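Local coordinates for aminopeptidase-like protein (Chaetomium thermophilum, PDB 5JM6) that probably acts as a zinc-dependent aminopeptidase of the M18 family, and assembles as a dodecamer linked to the Cvt pathway of selective autophagy, at residues Asp91-Lys96 / Tyr103-Asn108; Gln77-Ala82 / Ser110-Phe115; Ile330-Leu335 / Asn352-Thr357. All coordinates share one frame; numbering follows the deposited sequence.

The three contacts sample both faces of one mixed sheet, in which strands 102-107, 111-117 and 330-336 are successive neighbours. Contact 1 sets loop residues against strand 102-107; this strand bonds to the strand of contact 2 through T105 N to I113 O (2.8 Å). Contact 2 is joined to contact 3 in the same way, by V333 N to A114 O (2.8 Å). Helix 68-81 in contact 2 lies on one face, while helix 353-368 in contact 3 and the loop of contact 1 share the other. Contact centres are 11 to 12 Å apart. The zinc ligand H133 lies about 10 Å from A334 of contact 3 and 11 Å from I112 of contact 2, side chain to side chain.

Contact 1: Asp91-Lys96 / Tyr103-Asn108; sequences DSWTGK and YFTTRN
Y103 starts the second segment and meets K96 through its phenol end: OH lies 3.5 Å from the carbonyl O of K96, which approaches the ring obliquely. The separation and the absence of a hydrogen bond make this a packing contact. The polar partner of the hydroxyl lies just beyond the first segment, at the backbone N of V98. With chi1 at -49°, CG stands beside the backbone N and opposite the carbonyl carbon, and from there the ring extends across to the end of the 91-96 turn. The backbones themselves remain well apart, the closest pair of CA atoms being those of K96 and Y103 at 10.4 Å.

F104 turns to the other face of the strand, where it packs on helix 68-81. This alternation is that of an ordinary beta strand: 102-107 runs near one border of the mixed sheet at the heart of the M18 fold, between 85-86 and 111-117, and the residues flanking F104 on either side are the ones that receive the incoming loop.

T105 is the second point of contact. Its OG1 sits 3.7 Å from both CH2 and CZ2 of W93, so the six-membered part of the indole does the touching, and the two side chains arrive from opposite directions. The polar atoms of the pair are engaged elsewhere. The T105 hydroxyl donates to the carbonyl of L87, and W93 NE1 to that of P88, two bonds that tie both groups to the start of the same loop, just after strand 85-86. R360 of helix 353-368 makes a cation-pi contact with the indole, which places the ring between that helix and the sheet. Behind W93 the chain curls into a turn of helical backbone angles, with a weak bond from K96 N to W93 O (2.9 Å).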
# COMPACT_ATOMS: atom_id res chain seq x y z
N ASP A 91 -3.89 -35.81 56.18
CA ASP A 91 -3.31 -36.61 57.26
C ASP A 91 -1.86 -36.25 57.56
O ASP A 91 -1.15 -35.73 56.69
CB ASP A 91 -3.42 -38.10 56.95
CG ASP A 91 -4.84 -38.53 56.64
OD1 ASP A 91 -5.01 -39.62 56.07
OD2 ASP A 91 -5.78 -37.76 56.95
N SER A 92 -1.42 -36.53 58.78
CA SER A 92 -0.02 -36.37 59.15
C SER A 92 0.80 -37.57 58.68
O SER A 92 0.40 -38.71 58.89
CB SER A 92 0.12 -36.19 60.66
OG SER A 92 1.48 -36.05 61.04
N TRP A 93 1.92 -37.31 58.00
CA TRP A 93 2.80 -38.39 57.56
C TRP A 93 3.98 -38.63 58.48
O TRP A 93 4.72 -39.60 58.29
CB TRP A 93 3.36 -38.11 56.16
CG TRP A 93 2.39 -37.65 55.14
CD1 TRP A 93 1.03 -37.71 55.19
CD2 TRP A 93 2.71 -37.04 53.88
NE1 TRP A 93 0.48 -37.18 54.05
CE2 TRP A 93 1.49 -36.76 53.23
CE3 TRP A 93 3.91 -36.70 53.24
CZ2 TRP A 93 1.44 -36.16 51.97
CZ3 TRP A 93 3.86 -36.11 52.00
CH2 TRP A 93 2.63 -35.84 51.38
N THR A 94 4.16 -37.77 59.48
CA THR A 94 5.44 -37.71 60.19
C THR A 94 5.79 -39.02 60.90
O THR A 94 6.94 -39.23 61.28
CB THR A 94 5.48 -36.56 61.21
OG1 THR A 94 4.27 -36.55 61.98
CG2 THR A 94 5.62 -35.22 60.49
N GLY A 95 4.80 -39.89 61.10
CA GLY A 95 5.09 -41.24 61.53
C GLY A 95 5.53 -42.21 60.44
O GLY A 95 6.60 -42.82 60.54
N LYS A 96 4.75 -42.26 59.36
CA LYS A 96 4.67 -43.43 58.46
C LYS A 96 5.84 -43.84 57.58
O LYS A 96 5.86 -44.97 57.09
CB LYS A 96 3.56 -43.24 57.44
CG LYS A 96 2.26 -42.67 57.87
CD LYS A 96 1.32 -43.09 56.76
CE LYS A 96 0.37 -42.01 56.33
NZ LYS A 96 -0.89 -42.25 57.05
N TYR A 103 5.35 -44.81 47.83
CA TYR A 103 4.22 -43.94 48.12
C TYR A 103 3.79 -43.09 46.93
O TYR A 103 4.49 -43.02 45.92
CB TYR A 103 4.57 -43.02 49.30
CG TYR A 103 5.14 -43.76 50.49
CD1 TYR A 103 4.30 -44.35 51.44
CD2 TYR A 103 6.51 -43.89 50.66
CE1 TYR A 103 4.82 -45.03 52.52
CE2 TYR A 103 7.04 -44.57 51.74
CZ TYR A 103 6.19 -45.14 52.67
OH TYR A 103 6.71 -45.81 53.75
N PHE A 104 2.61 -42.48 47.04
CA PHE A 104 2.18 -41.46 46.09
C PHE A 104 1.18 -40.49 46.72
O PHE A 104 0.54 -40.81 47.72
CB PHE A 104 1.56 -42.10 44.84
CG PHE A 104 0.20 -42.72 45.06
CD1 PHE A 104 0.09 -44.04 45.47
CD2 PHE A 104 -0.96 -41.99 44.85
CE1 PHE A 104 -1.16 -44.62 45.66
CE2 PHE A 104 -2.20 -42.56 45.05
CZ PHE A 104 -2.30 -43.88 45.45
N THR A 105 1.06 -39.31 46.12
CA THR A 105 0.11 -38.31 46.58
C THR A 105 -0.54 -37.63 45.38
O THR A 105 0.03 -37.55 44.29
CB THR A 105 0.80 -37.28 47.52
OG1 THR A 105 1.21 -37.95 48.71
CG2 THR A 105 -0.14 -36.14 47.90
N THR A 106 -1.76 -37.14 45.61
CA THR A 106 -2.63 -36.63 44.58
C THR A 106 -3.09 -35.21 44.91
O THR A 106 -3.25 -34.86 46.08
CB THR A 106 -3.85 -37.56 44.41
OG1 THR A 106 -3.47 -38.69 43.61
CG2 THR A 106 -5.04 -36.86 43.78
N ARG A 107 -3.26 -34.38 43.88
CA ARG A 107 -3.86 -33.07 44.06
C ARG A 107 -4.88 -32.83 42.95
O ARG A 107 -4.55 -32.89 41.76
CB ARG A 107 -2.78 -31.98 44.06
CG ARG A 107 -3.24 -30.64 44.60
CD ARG A 107 -2.09 -29.66 44.73
NE ARG A 107 -1.32 -29.87 45.95
CZ ARG A 107 -0.42 -29.01 46.43
NH1 ARG A 107 -0.18 -27.88 45.79
NH2 ARG A 107 0.23 -29.29 47.55
N ASN A 108 -6.13 -32.59 43.35
CA ASN A 108 -7.25 -32.31 42.44
C ASN A 108 -7.53 -33.47 41.47
O ASN A 108 -8.27 -33.33 40.49
CB ASN A 108 -6.96 -31.00 41.68
CG ASN A 108 -8.03 -30.63 40.67
OD1 ASN A 108 -9.15 -30.27 41.03
ND2 ASN A 108 -7.68 -30.71 39.39

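Contact 2: Gln77-Ala82 / Ser110-Phe115; sequences QKLLKA and SSIIAF
L79 extends from helix 68-81 to I112 and A114 on strand 111-117, an apolar helix-on-sheet contact in the alpha/beta core of the M18 domain. Across the segments the nearest CA atoms are those of L79 and A114, 8.1 Å apart, so the helix rests on the strand through side chains alone.

The CB of L79 points at the strand but stops short of it, 5.6 Å from the CB of A114. One bond further, CG has closed to 4.5 Å from that same methyl. The branch then divides the work. CD1 is the shared atom, 3.6 Å from A114 CB and 3.7 Å from I112 CD1, and so bridges two residues whose side chains leave the same face of the strand. CD2 meets A114 only. The opposing isoleucine is fully extended: CG1 lies anti to the backbone N (chi1 -176°), and CD1 continues the zigzag (chi2 174°), so it meets the leucine tip to tip.

The intervening I113 and the following F115 point away from L79, and pack against helix 353-368 on the far face of the sheet. On the near face F104 of strand 102-107, together with F315 and L319 of helix 305-320, also touches L79, so the leucine is buried where two helices and two strands converge. Upstream, S110 and S111 both lie opposite R107 in a classic beta bulge; its extra residue is accommodated just before the regular alternation of I112, I113 and A114. The I112 side chain is about 11 Å from that of the zinc ligand H133, beyond direct contact. The remaining branch of the leucine completes the packing, with L79 CD2 at 4.0 Å from A114 CB.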
# COMPACT_ATOMS: atom_id res chain seq x y z
N GLN A 77 -4.13 -46.57 39.84
CA GLN A 77 -4.47 -47.99 39.88
C GLN A 77 -3.24 -48.88 39.69
O GLN A 77 -3.17 -49.97 40.26
CB GLN A 77 -5.52 -48.35 38.83
CG GLN A 77 -6.86 -47.67 39.01
CD GLN A 77 -7.88 -48.12 37.98
OE1 GLN A 77 -7.62 -49.04 37.20
NE2 GLN A 77 -9.04 -47.48 37.96
N LYS A 78 -2.27 -48.44 38.90
CA LYS A 78 -1.07 -49.24 38.71
C LYS A 78 -0.13 -49.11 39.90
O LYS A 78 0.53 -50.07 40.28
CB LYS A 78 -0.36 -48.85 37.41
CG LYS A 78 -1.24 -49.02 36.18
CD LYS A 78 -0.41 -49.30 34.94
CE LYS A 78 -1.07 -50.34 34.05
NZ LYS A 78 -0.24 -50.66 32.86
N LEU A 79 -0.08 -47.93 40.51
CA LEU A 79 0.72 -47.74 41.71
C LEU A 79 0.18 -48.58 42.86
O LEU A 79 0.95 -49.17 43.62
CB LEU A 79 0.76 -46.26 42.12
CG LEU A 79 1.60 -45.32 41.25
CD1 LEU A 79 1.39 -43.88 41.69
CD2 LEU A 79 3.08 -45.69 41.30
N LEU A 80 -1.14 -48.66 42.98
CA LEU A 80 -1.75 -49.45 44.04
C LEU A 80 -1.55 -50.95 43.81
O LEU A 80 -1.38 -51.71 44.76
CB LEU A 80 -3.24 -49.12 44.17
CG LEU A 80 -3.58 -47.78 44.82
CD1 LEU A 80 -5.04 -47.42 44.61
CD2 LEU A 80 -3.24 -47.80 46.30
N LYS A 81 -1.57 -51.37 42.55
CA LYS A 81 -1.39 -52.78 42.23
C LYS A 81 0.07 -53.20 42.43
O LYS A 81 0.35 -54.38 42.62
CB LYS A 81 -1.84 -53.06 40.80
CG LYS A 81 -3.35 -53.06 40.62
CD LYS A 81 -3.75 -53.05 39.16
CE LYS A 81 -5.22 -52.72 39.00
NZ LYS A 81 -5.62 -52.60 37.57
N ALA A 82 0.98 -52.23 42.39
CA ALA A 82 2.40 -52.49 42.61
C ALA A 82 2.80 -52.35 44.08
O ALA A 82 3.96 -52.51 44.43
CB ALA A 82 3.23 -51.56 41.74
N SER A 110 -5.96 -34.48 39.29
CA SER A 110 -5.19 -34.22 38.07
C SER A 110 -3.66 -34.11 38.22
O SER A 110 -2.96 -33.95 37.22
CB SER A 110 -5.72 -32.96 37.40
OG SER A 110 -5.62 -31.85 38.27
N SER A 111 -3.15 -34.16 39.44
CA SER A 111 -1.70 -34.09 39.68
C SER A 111 -1.28 -35.21 40.61
O SER A 111 -1.97 -35.50 41.58
CB SER A 111 -1.30 -32.74 40.27
OG SER A 111 -0.95 -31.81 39.26
N ILE A 112 -0.15 -35.84 40.31
CA ILE A 112 0.30 -36.95 41.12
C ILE A 112 1.82 -37.01 41.24
O ILE A 112 2.55 -36.76 40.28
CB ILE A 112 -0.25 -38.29 40.56
CG1 ILE A 112 0.14 -39.46 41.47
CG2 ILE A 112 0.22 -38.52 39.13
CD1 ILE A 112 -0.49 -40.77 41.06
N ILE A 113 2.28 -37.32 42.45
CA ILE A 113 3.69 -37.50 42.74
C ILE A 113 3.91 -38.86 43.37
O ILE A 113 3.36 -39.15 44.43
CB ILE A 113 4.22 -36.41 43.70
CG1 ILE A 113 4.13 -35.03 43.04
CG2 ILE A 113 5.64 -36.71 44.13
CD1 ILE A 113 4.39 -33.89 43.99
N ALA A 114 4.70 -39.71 42.72
CA ALA A 114 5.00 -41.04 43.23
C ALA A 114 6.49 -41.19 43.49
O ALA A 114 7.31 -40.68 42.72
CB ALA A 114 4.51 -42.10 42.27
N PHE A 115 6.85 -41.88 44.56
CA PHE A 115 8.25 -42.05 44.90
C PHE A 115 8.54 -43.32 45.69
O PHE A 115 7.65 -43.86 46.36
CB PHE A 115 8.76 -40.83 45.69
CG PHE A 115 8.06 -40.61 47.00
CD1 PHE A 115 6.84 -39.95 47.05
CD2 PHE A 115 8.63 -41.04 48.19
CE1 PHE A 115 6.19 -39.74 48.26
CE2 PHE A 115 7.99 -40.84 49.40
CZ PHE A 115 6.77 -40.19 49.43

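Contact 3: Ile330-Leu335 / Asn352-Thr357; sequences IKLVAL and NFLPIT
L354 of the helix is set against L332 and A334 of the strand, and the interaction between the two segments is apolar throughout. CD1 of L354 carries it: this methyl lies 3.6 Å from L332 CD2, and 4.1 Å from both L332 CD1 and A334 CB. The two leucines run alongside each other in opposing senses, side by side rather than end to end, so the L354 methyl lies beside the forked end of L332 while the short A334 lets the helix approach. There the CA atoms of A334 and L354 are 7.1 Å apart. CG of L354 is anti to the backbone N (chi1 180°), which carries CD1 out toward the strand. L332 and A334 belong to one face of the strand; V333 turns to the other, against helix 305-320.

Hydrogen bonding serves the helix itself. The F353 carbonyl is gripped twice by T357, from opposite faces of its plane: OG1 donates at 2.8 Å, tilted 25° from that plane, and the backbone N at 3.2 Å. I356 N bonds to N352 O at 3.0 Å.

Topologically, helix 353-368 lies on the crossover from strand 330-336 to the parallel strand 386-394, with strand 127-133 between them in the sheet. Accordingly, L354 also touches M129 of that middle strand. The segment 352-357 also meets another copy of the protein, with backbone hydrogen bonds from N352.

With methyl groups as the only touching atoms, the contact rests on shape and exclusion of water, whereas the hydrogen bonds here are internal to 352-357 and do not involve the strand.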
# COMPACT_ATOMS: atom_id res chain seq x y z
N ILE A 330 16.14 -41.16 47.09
CA ILE A 330 14.71 -41.28 46.84
C ILE A 330 14.50 -41.15 45.34
O ILE A 330 15.06 -40.25 44.71
CB ILE A 330 13.90 -40.22 47.61
CG1 ILE A 330 13.90 -40.52 49.11
CG2 ILE A 330 12.47 -40.14 47.08
CD1 ILE A 330 13.21 -39.45 49.94
N LYS A 331 13.71 -42.05 44.77
CA LYS A 331 13.40 -42.00 43.35
C LYS A 331 11.97 -41.53 43.17
O LYS A 331 11.04 -42.16 43.65
CB LYS A 331 13.61 -43.36 42.70
CG LYS A 331 15.05 -43.83 42.73
CD LYS A 331 15.16 -45.29 42.36
CE LYS A 331 16.56 -45.81 42.61
NZ LYS A 331 16.77 -47.15 42.00
N LEU A 332 11.80 -40.42 42.45
CA LEU A 332 10.53 -39.70 42.44
C LEU A 332 10.11 -39.29 41.03
O LEU A 332 10.94 -38.89 40.22
CB LEU A 332 10.63 -38.47 43.35
CG LEU A 332 9.43 -37.56 43.63
CD1 LEU A 332 9.58 -36.91 44.99
CD2 LEU A 332 9.25 -36.50 42.55
N VAL A 333 8.81 -39.39 40.76
CA VAL A 333 8.24 -38.87 39.52
C VAL A 333 7.08 -37.94 39.86
O VAL A 333 6.20 -38.28 40.65
CB VAL A 333 7.75 -39.99 38.59
CG1 VAL A 333 7.18 -39.41 37.31
CG2 VAL A 333 8.89 -40.96 38.27
N ALA A 334 7.09 -36.75 39.27
CA ALA A 334 6.05 -35.76 39.49
C ALA A 334 5.34 -35.42 38.18
O ALA A 334 5.95 -34.88 37.26
CB ALA A 334 6.63 -34.50 40.12
N LEU A 335 4.06 -35.75 38.10
CA LEU A 335 3.27 -35.44 36.92
C LEU A 335 2.28 -34.32 37.24
O LEU A 335 1.43 -34.46 38.12
CB LEU A 335 2.53 -36.68 36.42
CG LEU A 335 3.42 -37.88 36.10
CD1 LEU A 335 2.60 -39.02 35.51
CD2 LEU A 335 4.55 -37.48 35.16
N ASN A 352 3.16 -25.01 44.75
CA ASN A 352 3.60 -25.63 46.00
C ASN A 352 3.88 -27.13 45.95
O ASN A 352 4.70 -27.64 46.71
CB ASN A 352 2.53 -25.38 47.08
CG ASN A 352 3.11 -25.19 48.47
OD1 ASN A 352 4.32 -25.26 48.68
ND2 ASN A 352 2.23 -24.92 49.43
N PHE A 353 3.21 -27.82 45.03
CA PHE A 353 2.99 -29.26 45.14
C PHE A 353 4.25 -30.10 45.40
O PHE A 353 4.32 -30.82 46.39
CB PHE A 353 2.29 -29.77 43.88
CG PHE A 353 1.74 -31.16 44.01
CD1 PHE A 353 1.40 -31.67 45.25
CD2 PHE A 353 1.57 -31.96 42.89
CE1 PHE A 353 0.90 -32.95 45.38
CE2 PHE A 353 1.06 -33.24 43.01
CZ PHE A 353 0.73 -33.74 44.25
N LEU A 354 5.23 -30.03 44.50
CA LEU A 354 6.43 -30.86 44.68
C LEU A 354 7.35 -30.41 45.83
O LEU A 354 7.83 -31.25 46.58
CB LEU A 354 7.23 -30.95 43.37
CG LEU A 354 8.51 -31.79 43.48
CD1 LEU A 354 8.18 -33.26 43.76
CD2 LEU A 354 9.36 -31.66 42.22
N PRO A 355 7.62 -29.09 45.96
CA PRO A 355 8.46 -28.71 47.11
C PRO A 355 7.87 -29.06 48.48
O PRO A 355 8.60 -29.61 49.30
CB PRO A 355 8.59 -27.19 46.95
CG PRO A 355 8.51 -26.98 45.48
CD PRO A 355 7.47 -27.97 45.02
N ILE A 356 6.59 -28.76 48.72
CA ILE A 356 6.02 -29.02 50.04
C ILE A 356 5.94 -30.52 50.31
O ILE A 356 6.11 -30.96 51.45
CB ILE A 356 4.62 -28.36 50.21
CG1 ILE A 356 4.20 -28.40 51.68
CG2 ILE A 356 3.58 -29.03 49.32
CD1 ILE A 356 3.04 -27.48 52.00
N THR A 357 5.73 -31.31 49.26
CA THR A 357 5.70 -32.76 49.40
C THR A 357 7.07 -33.28 49.81
O THR A 357 7.18 -34.13 50.70
CB THR A 357 5.26 -33.45 48.10
OG1 THR A 357 3.88 -33.16 47.85
CG2 THR A 357 5.45 -34.96 48.19